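Local atomic coordinates of phosphoribosylaminoimidazole-succinocarboxamide synthase (Ehrlichia chaffeensis str. Arkansas, PDB entry 3KRE), a protein that catalyses the ATP-dependent joining of L-aspartate to 5-amino-1-(5-phospho-D-ribosyl)imidazole-4-carboxylate, a step of de novo purine biosynthesis that yields SAICAR, ADP and phosphate. Residues I110-R115 / I174-I179; L117-F122 / L194-L199; I139-K144 / V153-I158. One frame throughout, in Å; residues are numbered along the deposited sequence.

Contact 1 of 3, residues I110-R115 / I174-I179; sequences IEVVIR and ILSLKI. With EDO (1,2-ethanediol), chain F.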
ATOM      1  N   ILE A 110       6.822  10.469  -0.452  1.00 11.18           N
ATOM      2  CA  ILE A 110       5.411  10.833  -0.250  0.50 10.84           C
ATOM      3  C   ILE A 110       4.579   9.560  -0.107  1.00 10.85           C
ATOM      4  O   ILE A 110       4.798   8.609  -0.865  1.00 12.62           O
ATOM      5  CB  ILE A 110       4.865  11.589  -1.491  0.50 10.28           C
ATOM      6  CG1 ILE A 110       5.693  12.847  -1.772  0.50 10.56           C
ATOM      7  CG2 ILE A 110       3.381  11.924  -1.309  0.50  8.65           C
ATOM      8  CD1 ILE A 110       5.338  13.542  -3.087  0.50 10.52           C
ATOM      9  N   GLU A 111       3.635   9.540   0.811  1.00 10.93           N
ATOM     10  CA  GLU A 111       2.612   8.495   0.882  1.00 10.42           C
ATOM     11  C   GLU A 111       1.358   9.141   0.316  1.00  9.07           C
ATOM     12  O   GLU A 111       0.997  10.239   0.743  1.00  8.43           O
ATOM     13  CB  GLU A 111       2.369   8.089   2.310  1.00 11.58           C
ATOM     14  CG  GLU A 111       3.581   7.427   2.914  1.00 18.40           C
ATOM     15  CD  GLU A 111       3.287   6.838   4.246  1.00 24.57           C
ATOM     16  OE1 GLU A 111       3.075   7.613   5.203  1.00 32.06           O
ATOM     17  OE2 GLU A 111       3.291   5.604   4.346  1.00 30.06           O
ATOM     18  N   VAL A 112       0.729   8.498  -0.659  1.00  6.65           N
ATOM     19  CA  VAL A 112      -0.517   8.994  -1.214  1.00  5.70           C
ATOM     20  C   VAL A 112      -1.623   8.167  -0.586  1.00  4.89           C
ATOM     21  O   VAL A 112      -1.634   6.940  -0.707  1.00  4.67           O
ATOM     22  CB  VAL A 112      -0.546   8.850  -2.740  1.00  5.59           C
ATOM     23  CG1 VAL A 112      -1.788   9.520  -3.293  1.00  3.43           C
ATOM     24  CG2 VAL A 112       0.761   9.428  -3.369  1.00  5.04           C
ATOM     25  N   VAL A 113      -2.539   8.829   0.110  1.00  5.79           N
ATOM     26  CA  VAL A 113      -3.651   8.123   0.738  1.00  5.29           C
ATOM     27  C   VAL A 113      -4.895   8.474  -0.025  1.00  5.11           C
ATOM     28  O   VAL A 113      -5.162   9.653  -0.237  1.00  6.71           O
ATOM     29  CB  VAL A 113      -3.804   8.464   2.237  1.00  4.72           C
ATOM     30  CG1 VAL A 113      -5.059   7.815   2.791  1.00  3.80           C
ATOM     31  CG2 VAL A 113      -2.541   8.027   3.039  1.00  7.41           C
ATOM     32  N   ILE A 114      -5.622   7.454  -0.466  1.00  5.55           N
ATOM     33  CA  ILE A 114      -6.846   7.589  -1.228  1.00  5.14           C
ATOM     34  C   ILE A 114      -7.987   7.053  -0.356  1.00  5.68           C
ATOM     35  O   ILE A 114      -7.942   5.908   0.109  1.00  6.54           O
ATOM     36  CB  ILE A 114      -6.796   6.807  -2.571  1.00  5.66           C
ATOM     37  CG1 ILE A 114      -5.620   7.264  -3.440  1.00  4.67           C
ATOM     38  CG2 ILE A 114      -8.059   7.054  -3.340  1.00  4.82           C
ATOM     39  CD1 ILE A 114      -4.294   6.597  -3.111  1.00  5.30           C
ATOM     40  N   ARG A 115      -8.997   7.879  -0.127  1.00  5.29           N
ATOM     41  CA  ARG A 115     -10.118   7.519   0.775  1.00  4.38           C
ATOM     42  C   ARG A 115     -11.453   7.510   0.038  1.00  5.55           C
ATOM     43  O   ARG A 115     -11.842   8.519  -0.604  1.00  4.81           O
ATOM     44  CB  ARG A 115     -10.193   8.513   1.936  1.00  5.25           C
ATOM     45  CG  ARG A 115      -8.872   8.782   2.671  1.00  4.72           C
ATOM     46  CD  ARG A 115      -9.072   9.667   3.866  1.00  5.15           C
ATOM     47  NE  ARG A 115      -7.805   9.953   4.530  1.00  6.32           N
ATOM     48  CZ  ARG A 115      -7.231   9.179   5.451  1.00  7.57           C
ATOM     49  NH1 ARG A 115      -7.804   8.067   5.862  1.00  7.87           N
ATOM     50  NH2 ARG A 115      -6.092   9.553   5.990  1.00  9.31           N
ATOM     51  N   ILE A 174      -3.872  11.290 -11.039  1.00  7.59           N
ATOM     52  CA  ILE A 174      -4.622  10.550 -12.080  1.00  7.71           C
ATOM     53  C   ILE A 174      -4.400   9.036 -11.869  1.00  6.42           C
ATOM     54  O   ILE A 174      -5.368   8.222 -11.886  1.00  6.90           O
ATOM     55  CB  ILE A 174      -4.176  10.956 -13.485  1.00  8.34           C
ATOM     56  CG1 ILE A 174      -4.661  12.381 -13.815  1.00 10.96           C
ATOM     57  CG2 ILE A 174      -4.656   9.924 -14.530  1.00  9.86           C
ATOM     58  CD1 ILE A 174      -3.939  12.982 -15.053  1.00 14.45           C
ATOM     59  N   LEU A 175      -3.147   8.658 -11.650  1.00  6.25           N
ATOM     60  CA  LEU A 175      -2.792   7.245 -11.446  1.00  5.53           C
ATOM     61  C   LEU A 175      -3.448   6.708 -10.183  1.00  6.05           C
ATOM     62  O   LEU A 175      -3.946   5.577 -10.182  1.00  6.88           O
ATOM     63  CB  LEU A 175      -1.259   7.054 -11.359  1.00  6.23           C
ATOM     64  CG  LEU A 175      -0.471   7.277 -12.647  1.00  7.07           C
ATOM     65  CD1 LEU A 175       1.079   7.219 -12.368  1.00  8.06           C
ATOM     66  CD2 LEU A 175      -0.880   6.258 -13.767  1.00  8.23           C
ATOM     67  N   SER A 176      -3.410   7.499  -9.104  1.00  6.23           N
ATOM     68  CA  SER A 176      -4.011   7.096  -7.833  1.00  6.87           C
ATOM     69  C   SER A 176      -5.496   6.844  -7.975  1.00  6.53           C
ATOM     70  O   SER A 176      -6.018   5.834  -7.463  1.00  7.50           O
ATOM     71  CB  SER A 176      -3.692   8.127  -6.716  1.00  6.34           C
ATOM     72  OG  SER A 176      -2.306   8.119  -6.442  1.00  7.11           O
ATOM     73  N   LEU A 177      -6.216   7.728  -8.660  1.00  6.55           N
ATOM     74  CA  LEU A 177      -7.634   7.535  -8.893  1.00  6.74           C
ATOM     75  C   LEU A 177      -7.922   6.334  -9.823  1.00  7.36           C
ATOM     76  O   LEU A 177      -8.918   5.625  -9.637  1.00  7.35           O
ATOM     77  CB  LEU A 177      -8.262   8.832  -9.457  1.00  7.23           C
ATOM     78  CG  LEU A 177      -8.219   9.993  -8.461  1.00  9.47           C
ATOM     79  CD1 LEU A 177      -8.687  11.335  -9.078  1.00 12.23           C
ATOM     80  CD2 LEU A 177      -9.079   9.590  -7.213  1.00  7.70           C
ATOM     81  N   LYS A 178      -7.085   6.123 -10.833  1.00  6.79           N
ATOM     82  CA  LYS A 178      -7.257   4.979 -11.733  1.00  7.29           C
ATOM     83  C   LYS A 178      -7.040   3.676 -10.936  1.00  5.99           C
ATOM     84  O   LYS A 178      -7.829   2.726 -11.051  1.00  6.70           O
ATOM     85  CB  LYS A 178      -6.294   5.062 -12.928  1.00  7.66           C
ATOM     86  CG  LYS A 178      -6.352   3.878 -13.925  1.00 12.66           C
ATOM     87  CD  LYS A 178      -5.521   4.152 -15.243  1.00 17.81           C
ATOM     88  CE  LYS A 178      -5.298   2.824 -16.059  1.00 18.37           C
ATOM     89  NZ  LYS A 178      -4.464   2.998 -17.288  1.00 21.27           N
ATOM     90  N   ILE A 179      -6.003   3.670 -10.122  1.00  6.47           N
ATOM     91  CA  ILE A 179      -5.705   2.524  -9.249  1.00  5.46           C
ATOM     92  C   ILE A 179      -6.883   2.287  -8.310  1.00  6.26           C
ATOM     93  O   ILE A 179      -7.299   1.137  -8.095  1.00  3.51           O
ATOM     94  CB  ILE A 179      -4.351   2.725  -8.489  1.00  5.53           C
ATOM     95  CG1 ILE A 179      -3.187   2.628  -9.467  1.00  6.57           C
ATOM     96  CG2 ILE A 179      -4.189   1.667  -7.343  1.00  4.38           C
ATOM     97  CD1 ILE A 179      -1.859   3.232  -8.990  1.00  6.72           C
TER
HETATM   98  C1  EDO F 302       0.785   8.616   6.753  1.00 30.82           C
HETATM   99  O1  EDO F 302       1.373   7.416   7.272  1.00 32.63           O
HETATM  100  C2  EDO F 302      -0.674   8.345   6.503  1.00 30.11           C
HETATM  101  O2  EDO F 302      -1.253   8.132   7.784  1.00 30.24           O

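Contact 2 of 3, residues L117-F122 / L194-L199; sequences LAAGNF and LVDFKL. With EDO (1,2-ethanediol), chain G.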
ATOM      1  N   LEU A 117     -14.311   5.908   1.920  1.00  6.52           N
ATOM      2  CA  LEU A 117     -15.106   6.175   3.106  1.00  6.96           C
ATOM      3  C   LEU A 117     -14.190   6.759   4.176  1.00  7.14           C
ATOM      4  O   LEU A 117     -12.979   6.598   4.135  1.00  6.33           O
ATOM      5  CB  LEU A 117     -15.738   4.898   3.640  1.00  7.73           C
ATOM      6  CG  LEU A 117     -16.363   3.875   2.682  1.00  8.72           C
ATOM      7  CD1 LEU A 117     -16.914   2.690   3.560  1.00 12.12           C
ATOM      8  CD2 LEU A 117     -17.453   4.474   1.814  1.00 10.77           C
ATOM      9  N   ALA A 118     -14.790   7.432   5.147  1.00  6.98           N
ATOM     10  CA  ALA A 118     -14.060   7.945   6.294  1.00  7.37           C
ATOM     11  C   ALA A 118     -13.612   6.806   7.190  1.00  8.61           C
ATOM     12  O   ALA A 118     -14.405   5.926   7.510  1.00  9.62           O
ATOM     13  CB  ALA A 118     -14.941   8.864   7.120  1.00  7.58           C
ATOM     14  N   ALA A 119     -12.351   6.843   7.603  1.00  8.90           N
ATOM     15  CA  ALA A 119     -11.841   5.866   8.559  1.00  9.45           C
ATOM     16  C   ALA A 119     -10.607   6.424   9.239  1.00  9.70           C
ATOM     17  O   ALA A 119     -10.115   7.502   8.881  1.00  8.59           O
ATOM     18  CB  ALA A 119     -11.558   4.524   7.862  1.00  8.33           C
ATOM     19  N   GLY A 120     -10.113   5.709  10.248  1.00  9.10           N
ATOM     20  CA  GLY A 120      -8.829   6.038  10.854  1.00  9.91           C
ATOM     21  C   GLY A 120      -8.753   7.446  11.425  1.00 10.00           C
ATOM     22  O   GLY A 120      -9.682   7.920  12.065  1.00 10.18           O
ATOM     23  N   ASN A 121      -7.636   8.110  11.162  1.00 10.28           N
ATOM     24  CA  ASN A 121      -7.370   9.440  11.690  1.00 10.81           C
ATOM     25  C   ASN A 121      -8.197  10.519  10.973  1.00 10.24           C
ATOM     26  O   ASN A 121      -8.411  11.597  11.519  1.00 10.44           O
ATOM     27  CB  ASN A 121      -5.883   9.744  11.549  1.00 12.28           C
ATOM     28  CG  ASN A 121      -5.019   8.977  12.578  1.00 15.74           C
ATOM     29  OD1 ASN A 121      -5.508   8.536  13.603  1.00 20.71           O
ATOM     30  ND2 ASN A 121      -3.735   8.838  12.284  1.00 20.49           N
ATOM     31  N   PHE A 122      -8.659  10.224   9.758  1.00  8.93           N
ATOM     32  CA  PHE A 122      -9.559  11.125   9.043  1.00  9.29           C
ATOM     33  C   PHE A 122     -10.841  11.265   9.853  1.00  9.62           C
ATOM     34  O   PHE A 122     -11.273  12.373  10.164  1.00  8.64           O
ATOM     35  CB  PHE A 122      -9.861  10.610   7.620  1.00  9.49           C
ATOM     36  CG  PHE A 122     -10.721  11.532   6.821  1.00  9.72           C
ATOM     37  CD1 PHE A 122     -10.161  12.412   5.889  1.00 10.98           C
ATOM     38  CD2 PHE A 122     -12.089  11.556   7.011  1.00 11.20           C
ATOM     39  CE1 PHE A 122     -10.956  13.279   5.176  1.00  9.47           C
ATOM     40  CE2 PHE A 122     -12.885  12.438   6.327  1.00  9.29           C
ATOM     41  CZ  PHE A 122     -12.313  13.294   5.382  1.00  8.47           C
ATOM     42  N   LEU A 194     -13.254  -1.497  -0.696  1.00  6.35           N
ATOM     43  CA  LEU A 194     -11.986  -0.813  -0.507  1.00  5.81           C
ATOM     44  C   LEU A 194     -12.271   0.529   0.127  1.00  5.11           C
ATOM     45  O   LEU A 194     -12.767   1.443  -0.534  1.00  3.73           O
ATOM     46  CB  LEU A 194     -11.290  -0.580  -1.843  1.00  5.07           C
ATOM     47  CG  LEU A 194      -9.934   0.099  -1.836  1.00  5.28           C
ATOM     48  CD1 LEU A 194      -8.921  -0.681  -0.975  1.00  3.28           C
ATOM     49  CD2 LEU A 194      -9.408   0.236  -3.297  1.00  5.86           C
ATOM     50  N   VAL A 195     -12.021   0.612   1.424  1.00  5.02           N
ATOM     51  CA  VAL A 195     -12.369   1.786   2.218  1.00  4.92           C
ATOM     52  C   VAL A 195     -11.386   2.933   1.938  1.00  4.77           C
ATOM     53  O   VAL A 195     -11.762   4.059   1.640  1.00  4.78           O
ATOM     54  CB  VAL A 195     -12.414   1.379   3.717  1.00  4.79           C
ATOM     55  CG1 VAL A 195     -12.487   2.603   4.650  1.00  4.03           C
ATOM     56  CG2 VAL A 195     -13.574   0.378   3.971  1.00  5.67           C
ATOM     57  N   ASP A 196     -10.100   2.623   2.042  1.00  5.01           N
ATOM     58  CA  ASP A 196      -9.052   3.555   1.741  1.00  5.26           C
ATOM     59  C   ASP A 196      -7.787   2.740   1.521  1.00  5.54           C
ATOM     60  O   ASP A 196      -7.795   1.539   1.762  1.00  6.01           O
ATOM     61  CB  ASP A 196      -8.858   4.623   2.837  1.00  5.07           C
ATOM     62  CG  ASP A 196      -8.435   4.060   4.218  1.00  6.10           C
ATOM     63  OD1 ASP A 196      -7.614   3.143   4.301  1.00  6.25           O
ATOM     64  OD2 ASP A 196      -8.899   4.589   5.258  1.00  6.58           O
ATOM     65  N   PHE A 197      -6.741   3.389   1.037  1.00  5.51           N
ATOM     66  CA  PHE A 197      -5.449   2.735   0.869  1.00  4.81           C
ATOM     67  C   PHE A 197      -4.335   3.740   0.659  1.00  5.18           C
ATOM     68  O   PHE A 197      -4.607   4.903   0.419  1.00  6.38           O
ATOM     69  CB  PHE A 197      -5.486   1.711  -0.278  1.00  5.23           C
ATOM     70  CG  PHE A 197      -5.732   2.306  -1.630  1.00  4.55           C
ATOM     71  CD1 PHE A 197      -4.703   2.420  -2.544  1.00  6.39           C
ATOM     72  CD2 PHE A 197      -6.978   2.710  -2.005  1.00  6.35           C
ATOM     73  CE1 PHE A 197      -4.929   2.940  -3.808  1.00  6.73           C
ATOM     74  CE2 PHE A 197      -7.223   3.228  -3.291  1.00  4.58           C
ATOM     75  CZ  PHE A 197      -6.189   3.348  -4.179  1.00  7.82           C
ATOM     76  N   LYS A 198      -3.086   3.284   0.849  1.00  4.83           N
ATOM     77  CA  LYS A 198      -1.898   4.103   0.752  1.00  5.47           C
ATOM     78  C   LYS A 198      -1.026   3.541  -0.359  1.00  6.28           C
ATOM     79  O   LYS A 198      -0.809   2.319  -0.448  1.00  7.25           O
ATOM     80  CB  LYS A 198      -1.124   4.097   2.085  1.00  6.18           C
ATOM     81  CG  LYS A 198       0.175   4.924   2.132  1.00 10.93           C
ATOM     82  CD  LYS A 198       1.414   4.201   1.609  1.00 16.63           C
ATOM     83  CE  LYS A 198       2.095   3.241   2.636  1.00 18.93           C
ATOM     84  NZ  LYS A 198       2.780   2.177   1.838  1.00 22.68           N
ATOM     85  N   LEU A 199      -0.500   4.441  -1.187  1.00  5.45           N
ATOM     86  CA  LEU A 199       0.418   4.124  -2.264  1.00  5.90           C
ATOM     87  C   LEU A 199       1.738   4.860  -2.080  1.00  6.42           C
ATOM     88  O   LEU A 199       1.773   5.958  -1.513  1.00  6.68           O
ATOM     89  CB  LEU A 199      -0.155   4.582  -3.612  1.00  6.43           C
ATOM     90  CG  LEU A 199      -1.484   3.974  -4.017  1.00  6.48           C
ATOM     91  CD1 LEU A 199      -1.913   4.572  -5.385  1.00  5.82           C
ATOM     92  CD2 LEU A 199      -1.384   2.410  -4.060  1.00  7.33           C
TER
HETATM   93  C1  EDO G 303      -4.379   3.305   4.445  1.00 26.95           C
HETATM   94  O1  EDO G 303      -5.429   2.892   5.293  1.00 27.94           O
HETATM   95  C2  EDO G 303      -3.489   4.226   5.259  1.00 29.53           C
HETATM   96  O2  EDO G 303      -4.184   5.456   5.365  1.00 29.36           O
HETATM   97  O   HOH W   1     -10.334   6.769   5.177  1.00  7.52           O

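Contact 3 of 3, residues I139-K144 / V153-I158; sequences IEFYYK and VSEGHI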
ATOM      1  N   ILE A 139      -7.959  12.272  -1.890  1.00  5.77           N
ATOM      2  CA  ILE A 139      -6.551  12.046  -1.866  1.00  5.52           C
ATOM      3  C   ILE A 139      -5.927  12.995  -0.866  1.00  6.45           C
ATOM      4  O   ILE A 139      -6.199  14.201  -0.895  1.00  6.89           O
ATOM      5  CB  ILE A 139      -5.917  12.288  -3.211  1.00  5.51           C
ATOM      6  CG1 ILE A 139      -6.402  11.208  -4.170  1.00  7.35           C
ATOM      7  CG2 ILE A 139      -4.364  12.248  -3.099  1.00  6.32           C
ATOM      8  CD1 ILE A 139      -5.916  11.356  -5.570  1.00 10.18           C
ATOM      9  N   GLU A 140      -5.105  12.436  -0.007  1.00  6.72           N
ATOM     10  CA  GLU A 140      -4.250  13.207   0.896  1.00  6.79           C
ATOM     11  C   GLU A 140      -2.796  12.757   0.755  1.00  7.24           C
ATOM     12  O   GLU A 140      -2.522  11.558   0.562  1.00  7.60           O
ATOM     13  CB  GLU A 140      -4.714  13.012   2.322  1.00  6.52           C
ATOM     14  CG  GLU A 140      -6.125  13.545   2.699  1.00  6.40           C
ATOM     15  CD  GLU A 140      -6.479  13.312   4.156  1.00 11.35           C
ATOM     16  OE1 GLU A 140      -6.225  12.193   4.645  1.00 13.92           O
ATOM     17  OE2 GLU A 140      -6.992  14.240   4.816  1.00 12.57           O
ATOM     18  N   PHE A 141      -1.872  13.713   0.871  1.00  7.06           N
ATOM     19  CA  PHE A 141      -0.441  13.447   0.754  1.00  7.49           C
ATOM     20  C   PHE A 141       0.260  13.574   2.089  1.00  8.01           C
ATOM     21  O   PHE A 141      -0.045  14.488   2.852  1.00  7.63           O
ATOM     22  CB  PHE A 141       0.192  14.449  -0.214  1.00  6.78           C
ATOM     23  CG  PHE A 141      -0.311  14.333  -1.609  1.00  7.52           C
ATOM     24  CD1 PHE A 141       0.109  13.289  -2.418  1.00  6.66           C
ATOM     25  CD2 PHE A 141      -1.211  15.270  -2.135  1.00  8.87           C
ATOM     26  CE1 PHE A 141      -0.321  13.183  -3.729  1.00  7.25           C
ATOM     27  CE2 PHE A 141      -1.675  15.143  -3.454  1.00  7.25           C
ATOM     28  CZ  PHE A 141      -1.227  14.105  -4.250  1.00  7.21           C
ATOM     29  N   TYR A 142       1.216  12.668   2.357  1.00  7.30           N
ATOM     30  CA  TYR A 142       2.013  12.738   3.580  1.00  7.98           C
ATOM     31  C   TYR A 142       3.478  12.613   3.237  1.00  8.11           C
ATOM     32  O   TYR A 142       3.847  11.887   2.343  1.00  8.92           O
ATOM     33  CB  TYR A 142       1.609  11.646   4.561  1.00  8.12           C
ATOM     34  CG  TYR A 142       0.176  11.735   4.974  1.00  9.53           C
ATOM     35  CD1 TYR A 142      -0.175  12.326   6.169  1.00  9.47           C
ATOM     36  CD2 TYR A 142      -0.842  11.245   4.143  1.00  9.99           C
ATOM     37  CE1 TYR A 142      -1.477  12.430   6.549  1.00 10.46           C
ATOM     38  CE2 TYR A 142      -2.157  11.353   4.511  1.00 11.32           C
ATOM     39  CZ  TYR A 142      -2.473  11.940   5.736  1.00 13.78           C
ATOM     40  OH  TYR A 142      -3.791  12.060   6.119  1.00 15.41           O
ATOM     41  N   TYR A 143       4.305  13.355   3.951  1.00  8.68           N
ATOM     42  CA  TYR A 143       5.741  13.207   3.865  1.00  9.00           C
ATOM     43  C   TYR A 143       6.158  11.962   4.683  1.00 10.82           C
ATOM     44  O   TYR A 143       5.830  11.869   5.871  1.00  9.21           O
ATOM     45  CB  TYR A 143       6.366  14.445   4.484  1.00  8.73           C
ATOM     46  CG  TYR A 143       7.885  14.420   4.564  1.00 11.42           C
ATOM     47  CD1 TYR A 143       8.640  14.005   3.480  1.00 14.76           C
ATOM     48  CD2 TYR A 143       8.552  14.877   5.703  1.00 14.15           C
ATOM     49  CE1 TYR A 143      10.030  14.002   3.533  1.00 16.97           C
ATOM     50  CE2 TYR A 143       9.920  14.880   5.759  1.00 17.01           C
ATOM     51  CZ  TYR A 143      10.651  14.432   4.669  1.00 16.78           C
ATOM     52  OH  TYR A 143      12.032  14.427   4.686  1.00 21.17           O
ATOM     53  N   LYS A 144       6.858  11.016   4.059  1.00 12.93           N
ATOM     54  CA  LYS A 144       7.218   9.773   4.753  1.00 15.69           C
ATOM     55  C   LYS A 144       8.463  10.032   5.616  1.00 16.94           C
ATOM     56  O   LYS A 144       9.570  10.224   5.101  1.00 18.35           O
ATOM     57  CB  LYS A 144       7.423   8.595   3.778  1.00 16.61           C
ATOM     58  CG  LYS A 144       7.266   7.218   4.499  1.00 20.31           C
ATOM     59  CD  LYS A 144       7.346   5.998   3.567  1.00 24.61           C
ATOM     60  CE  LYS A 144       6.983   4.706   4.334  1.00 27.33           C
ATOM     61  NZ  LYS A 144       7.223   3.444   3.544  1.00 28.50           N
ATOM     62  N   VAL A 153       1.243  16.962   3.965  1.00  7.01           N
ATOM     63  CA  VAL A 153       1.796  18.022   3.147  1.00  6.00           C
ATOM     64  C   VAL A 153       0.795  18.394   2.072  1.00  6.07           C
ATOM     65  O   VAL A 153       0.082  17.545   1.542  1.00  6.76           O
ATOM     66  CB  VAL A 153       3.136  17.618   2.475  1.00  5.54           C
ATOM     67  CG1 VAL A 153       4.258  17.512   3.550  1.00  6.82           C
ATOM     68  CG2 VAL A 153       3.012  16.312   1.649  1.00  7.01           C
ATOM     69  N   SER A 154       0.780  19.676   1.743  1.00  6.47           N
ATOM     70  CA  SER A 154       0.034  20.178   0.586  1.00  5.52           C
ATOM     71  C   SER A 154       0.763  19.938  -0.719  1.00  6.40           C
ATOM     72  O   SER A 154       1.964  19.653  -0.762  1.00  4.41           O
ATOM     73  CB  SER A 154      -0.175  21.673   0.739  1.00  5.49           C
ATOM     74  OG  SER A 154       1.055  22.357   0.619  1.00  3.60           O
ATOM     75  N   GLU A 155       0.038  20.116  -1.810  1.00  6.10           N
ATOM     76  CA  GLU A 155       0.664  20.102  -3.129  1.00  6.17           C
ATOM     77  C   GLU A 155       1.774  21.115  -3.300  1.00  5.86           C
ATOM     78  O   GLU A 155       2.826  20.802  -3.870  1.00  5.63           O
ATOM     79  CB  GLU A 155      -0.407  20.297  -4.212  1.00  6.66           C
ATOM     80  CG  GLU A 155      -1.409  19.159  -4.210  1.00  6.73           C
ATOM     81  CD  GLU A 155      -2.300  19.113  -5.473  1.00  9.05           C
ATOM     82  OE1 GLU A 155      -1.897  19.682  -6.531  1.00 10.95           O
ATOM     83  OE2 GLU A 155      -3.398  18.518  -5.370  1.00 10.64           O
ATOM     84  N   GLY A 156       1.556  22.337  -2.811  1.00  4.41           N
ATOM     85  CA  GLY A 156       2.521  23.389  -2.930  1.00  4.10           C
ATOM     86  C   GLY A 156       3.797  23.070  -2.190  1.00  3.95           C
ATOM     87  O   GLY A 156       4.867  23.449  -2.629  1.00  3.41           O
ATOM     88  N   HIS A 157       3.671  22.329  -1.098  1.00  3.71           N
ATOM     89  CA  HIS A 157       4.825  21.860  -0.334  1.00  4.86           C
ATOM     90  C   HIS A 157       5.622  20.882  -1.181  1.00  5.09           C
ATOM     91  O   HIS A 157       6.843  21.046  -1.366  1.00  5.02           O
ATOM     92  CB  HIS A 157       4.348  21.179   0.931  1.00  4.48           C
ATOM     93  CG  HIS A 157       5.433  20.826   1.901  1.00  6.47           C
ATOM     94  ND1 HIS A 157       5.359  21.142   3.243  1.00  7.94           N
ATOM     95  CD2 HIS A 157       6.600  20.156   1.735  1.00  8.14           C
ATOM     96  CE1 HIS A 157       6.434  20.683   3.857  1.00 10.00           C
ATOM     97  NE2 HIS A 157       7.201  20.078   2.965  1.00  7.53           N
ATOM     98  N   ILE A 158       4.923  19.897  -1.720  1.00  5.47           N
ATOM     99  CA  ILE A 158       5.550  18.896  -2.600  1.00  6.54           C
ATOM    100  C   ILE A 158       6.298  19.593  -3.729  1.00  6.89           C
ATOM    101  O   ILE A 158       7.433  19.265  -4.006  1.00  8.45           O
ATOM    102  CB  ILE A 158       4.499  17.898  -3.133  1.00  6.80           C
ATOM    103  CG1 ILE A 158       3.959  17.022  -1.998  1.00  6.71           C
ATOM    104  CG2 ILE A 158       5.075  17.051  -4.309  1.00  7.92           C
ATOM    105  CD1 ILE A 158       2.608  16.312  -2.332  1.00  8.34           C
TER
HETATM  106  O   HOH W   2      -2.499  16.558   1.183  1.00  9.83           O

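Contact 1 of 3, residues I110-R115 / I174-I179
Ser176 carries its OG beside its own backbone N (chi1 -66°), and Val112 turns CG1 anti to its backbone N (chi1 -174°), which brings hydroxyl and methyl together where a helix packs on a beta-sheet. Strand 110-115 belongs to the large antiparallel sheet of this SAICAR synthetase, and residues 174-179 form part of the long helix 166-189 that lies across one face of it. OG approaches CG1 of Val112 to 3.5 Å, a van der Waals contact and not a polar one: the hydroxyl is hydrogen-bonded to Ile172 O, one turn back in its own helix, so this buried polar group is satisfied while its outer side rests on hydrocarbon. Ile114, two residues along the strand, points to the same face. Its CG1 lies 3.9 Å from Ser176 CB, and its CD1 lies 4.0 Å from the same carbon. A single small side chain is thus seated against two branched ones, and the nearest CA atoms, those of Ile114 and Ser176, are 7.2 Å apart. On the other face of the strand lie Glu111 and Val113. There Glu111 OE1 is 2.7 Å from O1 of a bound 1,2-ethanediol; the diol is hydrogen-bonded to Asp150, and its carbon C2 rests 3.9 Å from Val113 CG2.

Contact 2 of 3, residues L117-F122 / L194-L199
Val195, on the inner strand 192-204 of the antiparallel sheet, packs against Leu117 and Ala119, where the chain leaves strand 110-115 and turns into helix 120-126. From CB the valine forks. CG1, anti to the backbone N (chi1 168°), reaches the Ala119 methyl, with 3.9 Å between CG1 and CB, and also lies near Leu117 CB. CG2 goes to Leu117 CD1 at 4.1 Å, the two side chains crossing at about a right angle. Its backbone completes the grip: Leu117 N donates to Val195 O over 3.2 Å. The next residue, Asp196, is buried; its OD2 is 3.7 Å from Ala119 CB and makes a salt bridge with Arg224. Arg115 adds a weak, long ion pair to the same oxygen. A bound 1,2-ethanediol lies against the second oxygen, OD1, at a separation so short that its details are doubtful. One water bridges the segments, donating to Asp196 OD2 at 2.6 Å and to Leu117 O at 2.8 Å.

Contact 3 of 3, residues I139-K144 / V153-I158
An edge of the antiparallel sheet, where the short strand 152-153 runs alongside strand 133-143 and leads into helix 155-160, holds this contact. Val153 N donates to Phe141 O over 3.0 Å. Beside it a water replaces a direct backbone bond, accepting from Phe141 N and donating to Val153 O. Phe141 is the centre of the apolar packing. Its CG stands beside the backbone N (chi1 -64°), which sends the ring toward helix 166-189, with one face turned to Ile158. Ile158 CD1 sits over that face in a CH-pi contact, 4.0 Å from the centroid of the Phe141 ring, displaced toward CG. Glu155 CG approaches CE2 of the same ring obliquely, and the carboxylate beyond it forms a salt bridge with Lys173. The two methyls of Val153 divide between neighbours: CG2 lies 3.9 Å from Phe141 CB, and CG1 lies 3.8 Å from Tyr143 CB. At the start of the helix Ser154 is the N-cap, its OG accepting from His157 N at 3.1 Å. Helix 155-160 packs on Phe141 through Glu155 and Ile158; Phe141 also meets Leu169 and Lys173 of helix 166-189, and Ile158 reaches Ile110 of strand 110-115, the neighbour of 133-143 in the sheet.

How the contacts relate
Strand 110-115 lies between the strands of the other two contacts, pairing with 192-204 and with 133-143, so all three contacts share one sheet. Contacts 1 and 2 have centres about 11 Å apart and are joined by probable backbone bonds, Ile114 N to Phe197 O at 2.9 Å and Val112 O to Leu199 N at 2.8 Å. Contact 3, about 12 Å from contact 1 between centres, is tied to it by the salt bridge from Arg115 NE to Glu140 OE1, 2.7 Å. Tyr142 OH donates to that same Glu140 oxygen. Contacts 2 and 3 meet where Phe122 packs on Glu140. Two 1,2-ethanediol molecules, probably from the crystallisation liquor, lie beside Glu111 and Asp196, consistent with a pocket on this side of the sheet.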